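Local coordinates for protein enterochelin esterase (Salmonella enterica subsp. enterica serovar Typhimurium, PDB 3MGA) that probably hydrolyses the ester bonds of the siderophore ferric enterobactin, which would let the cell release the iron it carries, at residues Ser48-Thr61 and Pro69-Trp83. Residues are numbered along the deposited sequence; the frame is centred on the assembly and turned at random.
Sequences SPIRRVWVYITGVT and PQTMARIAGTDVWRW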
loop_
_atom_site.group_PDB
_atom_site.type_symbol
_atom_site.label_atom_id
_atom_site.label_comp_id
_atom_site.label_asym_id
_atom_site.label_seq_id
_atom_site.Cartn_x
_atom_site.Cartn_y
_atom_site.Cartn_z
ATOM N N SER A 48 -28.322 -2.800 -23.927
ATOM C CA SER A 48 -27.482 -3.282 -22.827
ATOM C C SER A 48 -28.265 -3.854 -21.639
ATOM O O SER A 48 -29.192 -3.219 -21.139
ATOM C CB SER A 48 -26.585 -2.156 -22.314
ATOM O OG SER A 48 -25.820 -2.594 -21.204
ATOM N N PRO A 49 -27.862 -5.044 -21.158
ATOM C CA PRO A 49 -28.506 -5.687 -20.023
ATOM C C PRO A 49 -27.866 -5.293 -18.686
ATOM O O PRO A 49 -28.189 -5.890 -17.658
ATOM C CB PRO A 49 -28.237 -7.162 -20.293
ATOM C CG PRO A 49 -26.849 -7.156 -20.864
ATOM C CD PRO A 49 -26.731 -5.856 -21.651
ATOM N N ILE A 50 -26.970 -4.306 -18.700
ATOM C CA ILE A 50 -26.290 -3.868 -17.483
ATOM C C ILE A 50 -27.220 -3.190 -16.472
ATOM O O ILE A 50 -27.917 -2.221 -16.790
ATOM C CB ILE A 50 -25.113 -2.918 -17.798
ATOM C CG1 ILE A 50 -24.042 -3.645 -18.619
ATOM C CG2 ILE A 50 -24.498 -2.398 -16.519
ATOM C CD1 ILE A 50 -23.457 -4.868 -17.931
ATOM N N ARG A 51 -27.195 -3.718 -15.248
ATOM C CA ARG A 51 -27.994 -3.219 -14.131
ATOM C C ARG A 51 -27.170 -2.281 -13.239
ATOM O O ARG A 51 -27.650 -1.224 -12.829
ATOM C CB ARG A 51 -28.499 -4.392 -13.280
ATOM C CG ARG A 51 -29.467 -5.347 -13.970
ATOM C CD ARG A 51 -30.805 -4.698 -14.264
ATOM N NE ARG A 51 -31.784 -5.663 -14.761
ATOM C CZ ARG A 51 -33.058 -5.375 -15.034
ATOM N NH1 ARG A 51 -33.524 -4.142 -14.861
ATOM N NH2 ARG A 51 -33.871 -6.326 -15.480
ATOM N N ARG A 52 -25.939 -2.679 -12.929
ATOM C CA ARG A 52 -25.058 -1.869 -12.065
ATOM C C ARG A 52 -23.679 -1.615 -12.663
ATOM O O ARG A 52 -23.208 -2.340 -13.532
ATOM C CB ARG A 52 -24.851 -2.557 -10.707
ATOM C CG ARG A 52 -26.111 -2.772 -9.870
ATOM C CD ARG A 52 -26.718 -1.465 -9.367
ATOM N NE ARG A 52 -27.825 -1.715 -8.442
ATOM C CZ ARG A 52 -29.094 -1.911 -8.797
ATOM N NH1 ARG A 52 -29.462 -1.892 -10.074
ATOM N NH2 ARG A 52 -30.009 -2.133 -7.860
ATOM N N VAL A 53 -23.047 -0.561 -12.164
ATOM C CA VAL A 53 -21.689 -0.179 -12.539
ATOM C C VAL A 53 -21.128 0.428 -11.262
ATOM O O VAL A 53 -21.151 1.644 -11.078
ATOM C CB VAL A 53 -21.646 0.855 -13.673
ATOM C CG1 VAL A 53 -20.212 1.105 -14.071
ATOM C CG2 VAL A 53 -22.462 0.380 -14.877
ATOM N N TRP A 54 -20.646 -0.431 -10.367
ATOM C CA TRP A 54 -20.131 0.023 -9.079
ATOM C C TRP A 54 -18.792 0.735 -9.230
ATOM O O TRP A 54 -17.941 0.342 -10.031
ATOM C CB TRP A 54 -20.012 -1.142 -8.084
ATOM C CG TRP A 54 -21.293 -1.958 -7.922
ATOM C CD1 TRP A 54 -21.570 -3.166 -8.503
ATOM C CD2 TRP A 54 -22.455 -1.611 -7.158
ATOM N NE1 TRP A 54 -22.818 -3.592 -8.141
ATOM C CE2 TRP A 54 -23.385 -2.660 -7.314
ATOM C CE3 TRP A 54 -22.796 -0.521 -6.350
ATOM C CZ2 TRP A 54 -24.638 -2.649 -6.697
ATOM C CZ3 TRP A 54 -24.040 -0.508 -5.740
ATOM C CH2 TRP A 54 -24.949 -1.566 -5.918
ATOM N N VAL A 55 -18.625 1.805 -8.468
ATOM C CA VAL A 55 -17.402 2.568 -8.486
ATOM C C VAL A 55 -16.752 2.225 -7.165
ATOM O O VAL A 55 -17.256 2.598 -6.106
ATOM C CB VAL A 55 -17.698 4.075 -8.624
ATOM C CG1 VAL A 55 -16.412 4.893 -8.632
ATOM C CG2 VAL A 55 -18.517 4.327 -9.908
ATOM N N TYR A 56 -15.663 1.465 -7.227
ATOM C CA TYR A 56 -14.960 1.030 -6.027
ATOM C C TYR A 56 -13.660 1.806 -5.909
ATOM O O TYR A 56 -12.677 1.472 -6.552
ATOM C CB TYR A 56 -14.699 -0.474 -6.097
ATOM C CG TYR A 56 -14.225 -1.102 -4.806
ATOM C CD1 TYR A 56 -15.141 -1.596 -3.875
ATOM C CD2 TYR A 56 -12.863 -1.237 -4.526
ATOM C CE1 TYR A 56 -14.719 -2.189 -2.688
ATOM C CE2 TYR A 56 -12.428 -1.830 -3.345
ATOM C CZ TYR A 56 -13.357 -2.304 -2.428
ATOM O OH TYR A 56 -12.928 -2.897 -1.258
ATOM N N ILE A 57 -13.687 2.859 -5.097
ATOM C CA ILE A 57 -12.539 3.719 -4.871
ATOM C C ILE A 57 -12.005 3.436 -3.472
ATOM O O ILE A 57 -12.735 3.554 -2.491
ATOM C CB ILE A 57 -12.936 5.212 -4.974
ATOM C CG1 ILE A 57 -13.672 5.490 -6.291
ATOM C CG2 ILE A 57 -11.712 6.102 -4.863
ATOM C CD1 ILE A 57 -14.161 6.923 -6.444
ATOM N N THR A 58 -10.735 3.053 -3.384
ATOM C CA THR A 58 -10.118 2.736 -2.098
ATOM C C THR A 58 -10.269 3.882 -1.089
ATOM O O THR A 58 -9.931 5.029 -1.374
ATOM C CB THR A 58 -8.616 2.394 -2.263
ATOM O OG1 THR A 58 -8.480 1.308 -3.178
ATOM C CG2 THR A 58 -7.985 2.003 -0.926
ATOM N N GLY A 59 -10.793 3.553 0.088
ATOM C CA GLY A 59 -10.986 4.532 1.155
ATOM C C GLY A 59 -12.030 5.614 0.905
ATOM O O GLY A 59 -12.081 6.601 1.638
ATOM N N VAL A 60 -12.857 5.456 -0.122
ATOM C CA VAL A 60 -13.886 6.451 -0.398
ATOM C C VAL A 60 -15.272 5.809 -0.530
ATOM O O VAL A 60 -16.217 6.265 0.117
ATOM C CB VAL A 60 -13.565 7.286 -1.641
ATOM C CG1 VAL A 60 -14.686 8.302 -1.895
ATOM C CG2 VAL A 60 -12.246 7.991 -1.464
ATOM N N THR A 61 -15.387 4.760 -1.347
ATOM C CA THR A 61 -16.662 4.074 -1.532
ATOM C C THR A 61 -16.635 2.603 -1.121
ATOM O O THR A 61 -17.509 1.833 -1.521
ATOM C CB THR A 61 -17.135 4.140 -2.999
ATOM O OG1 THR A 61 -16.239 3.398 -3.839
ATOM C CG2 THR A 61 -17.241 5.591 -3.474
ATOM N N PRO A 69 -22.782 1.113 -0.971
ATOM C CA PRO A 69 -22.292 0.795 -2.316
ATOM C C PRO A 69 -22.737 1.811 -3.360
ATOM O O PRO A 69 -23.933 2.032 -3.545
ATOM C CB PRO A 69 -22.895 -0.576 -2.591
ATOM C CG PRO A 69 -23.005 -1.195 -1.251
ATOM C CD PRO A 69 -23.309 -0.086 -0.291
ATOM N N GLN A 70 -21.761 2.426 -4.022
ATOM C CA GLN A 70 -22.020 3.450 -5.028
ATOM C C GLN A 70 -21.943 2.896 -6.436
ATOM O O GLN A 70 -20.957 2.276 -6.808
ATOM C CB GLN A 70 -21.010 4.587 -4.883
ATOM C CG GLN A 70 -21.061 5.263 -3.536
ATOM C CD GLN A 70 -22.393 5.933 -3.291
ATOM O OE1 GLN A 70 -22.930 6.599 -4.169
ATOM N NE2 GLN A 70 -22.919 5.779 -2.088
ATOM N N THR A 71 -22.996 3.134 -7.206
ATOM C CA THR A 71 -23.071 2.694 -8.591
ATOM C C THR A 71 -23.325 3.894 -9.474
ATOM O O THR A 71 -23.920 4.879 -9.032
ATOM C CB THR A 71 -24.221 1.694 -8.821
ATOM O OG1 THR A 71 -24.327 1.397 -10.221
ATOM C CG2 THR A 71 -25.550 2.277 -8.337
HETATM N N MSE A 72 -22.874 3.814 -10.721
HETATM C CA MSE A 72 -23.103 4.890 -11.664
HETATM C C MSE A 72 -24.552 4.830 -12.159
HETATM O O MSE A 72 -25.312 3.906 -11.834
HETATM C CB MSE A 72 -22.168 4.789 -12.872
HETATM C CG MSE A 72 -20.685 4.839 -12.560
HETATM SE SE MSE A 72 -19.638 5.056 -14.192
HETATM C CE MSE A 72 -17.842 5.044 -13.436
ATOM N N ALA A 73 -24.918 5.839 -12.938
ATOM C CA ALA A 73 -26.231 5.935 -13.537
ATOM C C ALA A 73 -26.004 6.389 -14.968
ATOM O O ALA A 73 -25.112 7.209 -15.222
ATOM C CB ALA A 73 -27.091 6.936 -12.782
ATOM N N ARG A 74 -26.778 5.847 -15.905
ATOM C CA ARG A 74 -26.629 6.240 -17.304
ATOM C C ARG A 74 -27.522 7.411 -17.691
ATOM O O ARG A 74 -28.647 7.544 -17.208
ATOM C CB ARG A 74 -26.867 5.078 -18.285
ATOM C CG ARG A 74 -28.160 4.310 -18.112
ATOM C CD ARG A 74 -28.627 3.707 -19.445
ATOM N NE ARG A 74 -27.587 3.001 -20.201
ATOM C CZ ARG A 74 -27.339 1.693 -20.144
ATOM N NH1 ARG A 74 -28.046 0.888 -19.353
ATOM N NH2 ARG A 74 -26.373 1.181 -20.894
ATOM N N ILE A 75 -27.001 8.249 -18.584
ATOM C CA ILE A 75 -27.734 9.401 -19.075
ATOM C C ILE A 75 -28.736 8.833 -20.072
ATOM O O ILE A 75 -28.352 8.388 -21.150
ATOM C CB ILE A 75 -26.806 10.428 -19.771
ATOM C CG1 ILE A 75 -25.562 10.711 -18.915
ATOM C CG2 ILE A 75 -27.566 11.708 -20.094
ATOM C CD1 ILE A 75 -25.871 11.099 -17.487
ATOM N N ALA A 76 -30.011 8.819 -19.687
ATOM C CA ALA A 76 -31.085 8.272 -20.523
ATOM C C ALA A 76 -30.884 8.522 -22.022
ATOM O O ALA A 76 -30.688 9.660 -22.445
ATOM C CB ALA A 76 -32.434 8.826 -20.076
ATOM N N GLY A 77 -30.922 7.447 -22.809
ATOM C CA GLY A 77 -30.770 7.526 -24.266
ATOM C C GLY A 77 -29.384 7.219 -24.817
ATOM O O GLY A 77 -29.246 6.934 -26.007
ATOM N N THR A 78 -28.360 7.267 -23.965
ATOM C CA THR A 78 -26.976 7.023 -24.393
ATOM C C THR A 78 -26.290 5.876 -23.650
ATOM O O THR A 78 -26.808 5.358 -22.664
ATOM C CB THR A 78 -26.114 8.280 -24.174
ATOM O OG1 THR A 78 -26.144 8.638 -22.787
ATOM C CG2 THR A 78 -26.624 9.440 -25.001
ATOM N N ASP A 79 -25.108 5.498 -24.140
ATOM C CA ASP A 79 -24.302 4.441 -23.520
ATOM C C ASP A 79 -23.348 5.028 -22.471
ATOM O O ASP A 79 -22.336 4.412 -22.132
ATOM C CB ASP A 79 -23.494 3.678 -24.580
ATOM C CG ASP A 79 -22.438 4.546 -25.270
ATOM O OD1 ASP A 79 -22.337 5.753 -24.959
ATOM O OD2 ASP A 79 -21.706 4.013 -26.131
ATOM N N VAL A 80 -23.670 6.218 -21.967
ATOM C CA VAL A 80 -22.830 6.885 -20.991
ATOM C C VAL A 80 -23.327 6.674 -19.575
ATOM O O VAL A 80 -24.488 6.954 -19.273
ATOM C CB VAL A 80 -22.797 8.410 -21.217
ATOM C CG1 VAL A 80 -21.903 9.077 -20.175
ATOM C CG2 VAL A 80 -22.326 8.745 -22.624
ATOM N N TRP A 81 -22.445 6.154 -18.725
ATOM C CA TRP A 81 -22.731 5.981 -17.310
ATOM C C TRP A 81 -21.891 7.044 -16.608
ATOM O O TRP A 81 -20.800 7.383 -17.059
ATOM C CB TRP A 81 -22.384 4.584 -16.811
ATOM C CG TRP A 81 -23.278 3.507 -17.326
ATOM C CD1 TRP A 81 -23.245 2.941 -18.564
ATOM C CD2 TRP A 81 -24.301 2.815 -16.597
ATOM N NE1 TRP A 81 -24.201 1.961 -18.664
ATOM C CE2 TRP A 81 -24.862 1.861 -17.470
ATOM C CE3 TRP A 81 -24.807 2.920 -15.299
ATOM C CZ2 TRP A 81 -25.901 1.011 -17.085
ATOM C CZ3 TRP A 81 -25.838 2.081 -14.915
ATOM C CH2 TRP A 81 -26.375 1.137 -15.807
ATOM N N ARG A 82 -22.398 7.554 -15.497
ATOM C CA ARG A 82 -21.740 8.627 -14.792
ATOM C C ARG A 82 -21.956 8.523 -13.298
ATOM O O ARG A 82 -22.941 7.955 -12.833
ATOM C CB ARG A 82 -22.337 9.951 -15.303
ATOM C CG ARG A 82 -21.855 11.225 -14.616
ATOM C CD ARG A 82 -22.619 12.442 -15.135
ATOM N NE ARG A 82 -24.054 12.335 -14.870
ATOM C CZ ARG A 82 -24.969 13.216 -15.276
ATOM N NH1 ARG A 82 -24.616 14.287 -15.983
ATOM N NH2 ARG A 82 -26.251 13.017 -14.982
ATOM N N TRP A 83 -21.015 9.085 -12.553
ATOM C CA TRP A 83 -21.085 9.123 -11.104
ATOM C C TRP A 83 -20.052 10.126 -10.628
ATOM O O TRP A 83 -18.935 10.165 -11.132
ATOM C CB TRP A 83 -20.830 7.746 -10.490
ATOM C CG TRP A 83 -20.923 7.745 -9.002
ATOM C CD1 TRP A 83 -22.051 7.579 -8.250
ATOM C CD2 TRP A 83 -19.845 7.920 -8.081
ATOM N NE1 TRP A 83 -21.740 7.642 -6.913
ATOM C CE2 TRP A 83 -20.391 7.852 -6.781
ATOM C CE3 TRP A 83 -18.466 8.130 -8.226
ATOM C CZ2 TRP A 83 -19.607 7.988 -5.631
ATOM C CZ3 TRP A 83 -17.683 8.257 -7.079
ATOM C CH2 TRP A 83 -18.258 8.182 -5.801
HETATM O O HOH W 1 -19.224 1.574 -3.626
#
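Thr71 and Val53 meet where the edge of strand 52-57 passes the segment leading into strand 73-74. Backbone bonds from Met72 N to Val53 O and from Val55 N to Gln70 O (2.9 Å) flank the single bridge between Trp54 and Thr71. The side chain of Thr71 adds to this join. Its CB lies over one face of the Trp54 six-membered ring, 4.0 Å from the centroid. Its CG2 rests near Arg52 CD and Trp54 CZ3. With chi1 at 174°, OG1 swings away from the Thr71 backbone N and takes a nearly straight bond from Val53 N (3.0 Å, 171° at the hydrogen). The same hydroxyl donates to a lone pair of Met72 O, so two bonds fix its rotation. The rim of the Trp54 ring continues to Pro69, where CZ3 meets Pro69 CB at 3.4 Å.

Val53 CG1 turns to the SE of Met72, which is a selenomethionine. Val53 CG2 sits over one face of Trp81, 3.5 Å from the centroid of the six-membered ring. Arg74 CB covers the opposite face. Val55 CB lies over a face of Trp83, and Val55 CG2 touches Met72 CG at 3.5 Å. Thr61 CG2 reaches Trp83 CH2. A water accepts from Gln70 N and donates to Thr61 O (2.7 Å).

Val53, Val55 and Met72 pack between two antiparallel sheets of the N-terminal domain, consistent with an E-set beta sandwich. Strand 52-57 pairs on its other edge with strand 92-100. Strand 73-74 pairs with strand 80-87. Phe36 of strand 32-39 also touches Met72, and helix 117-127 packs on Trp54 and Pro69.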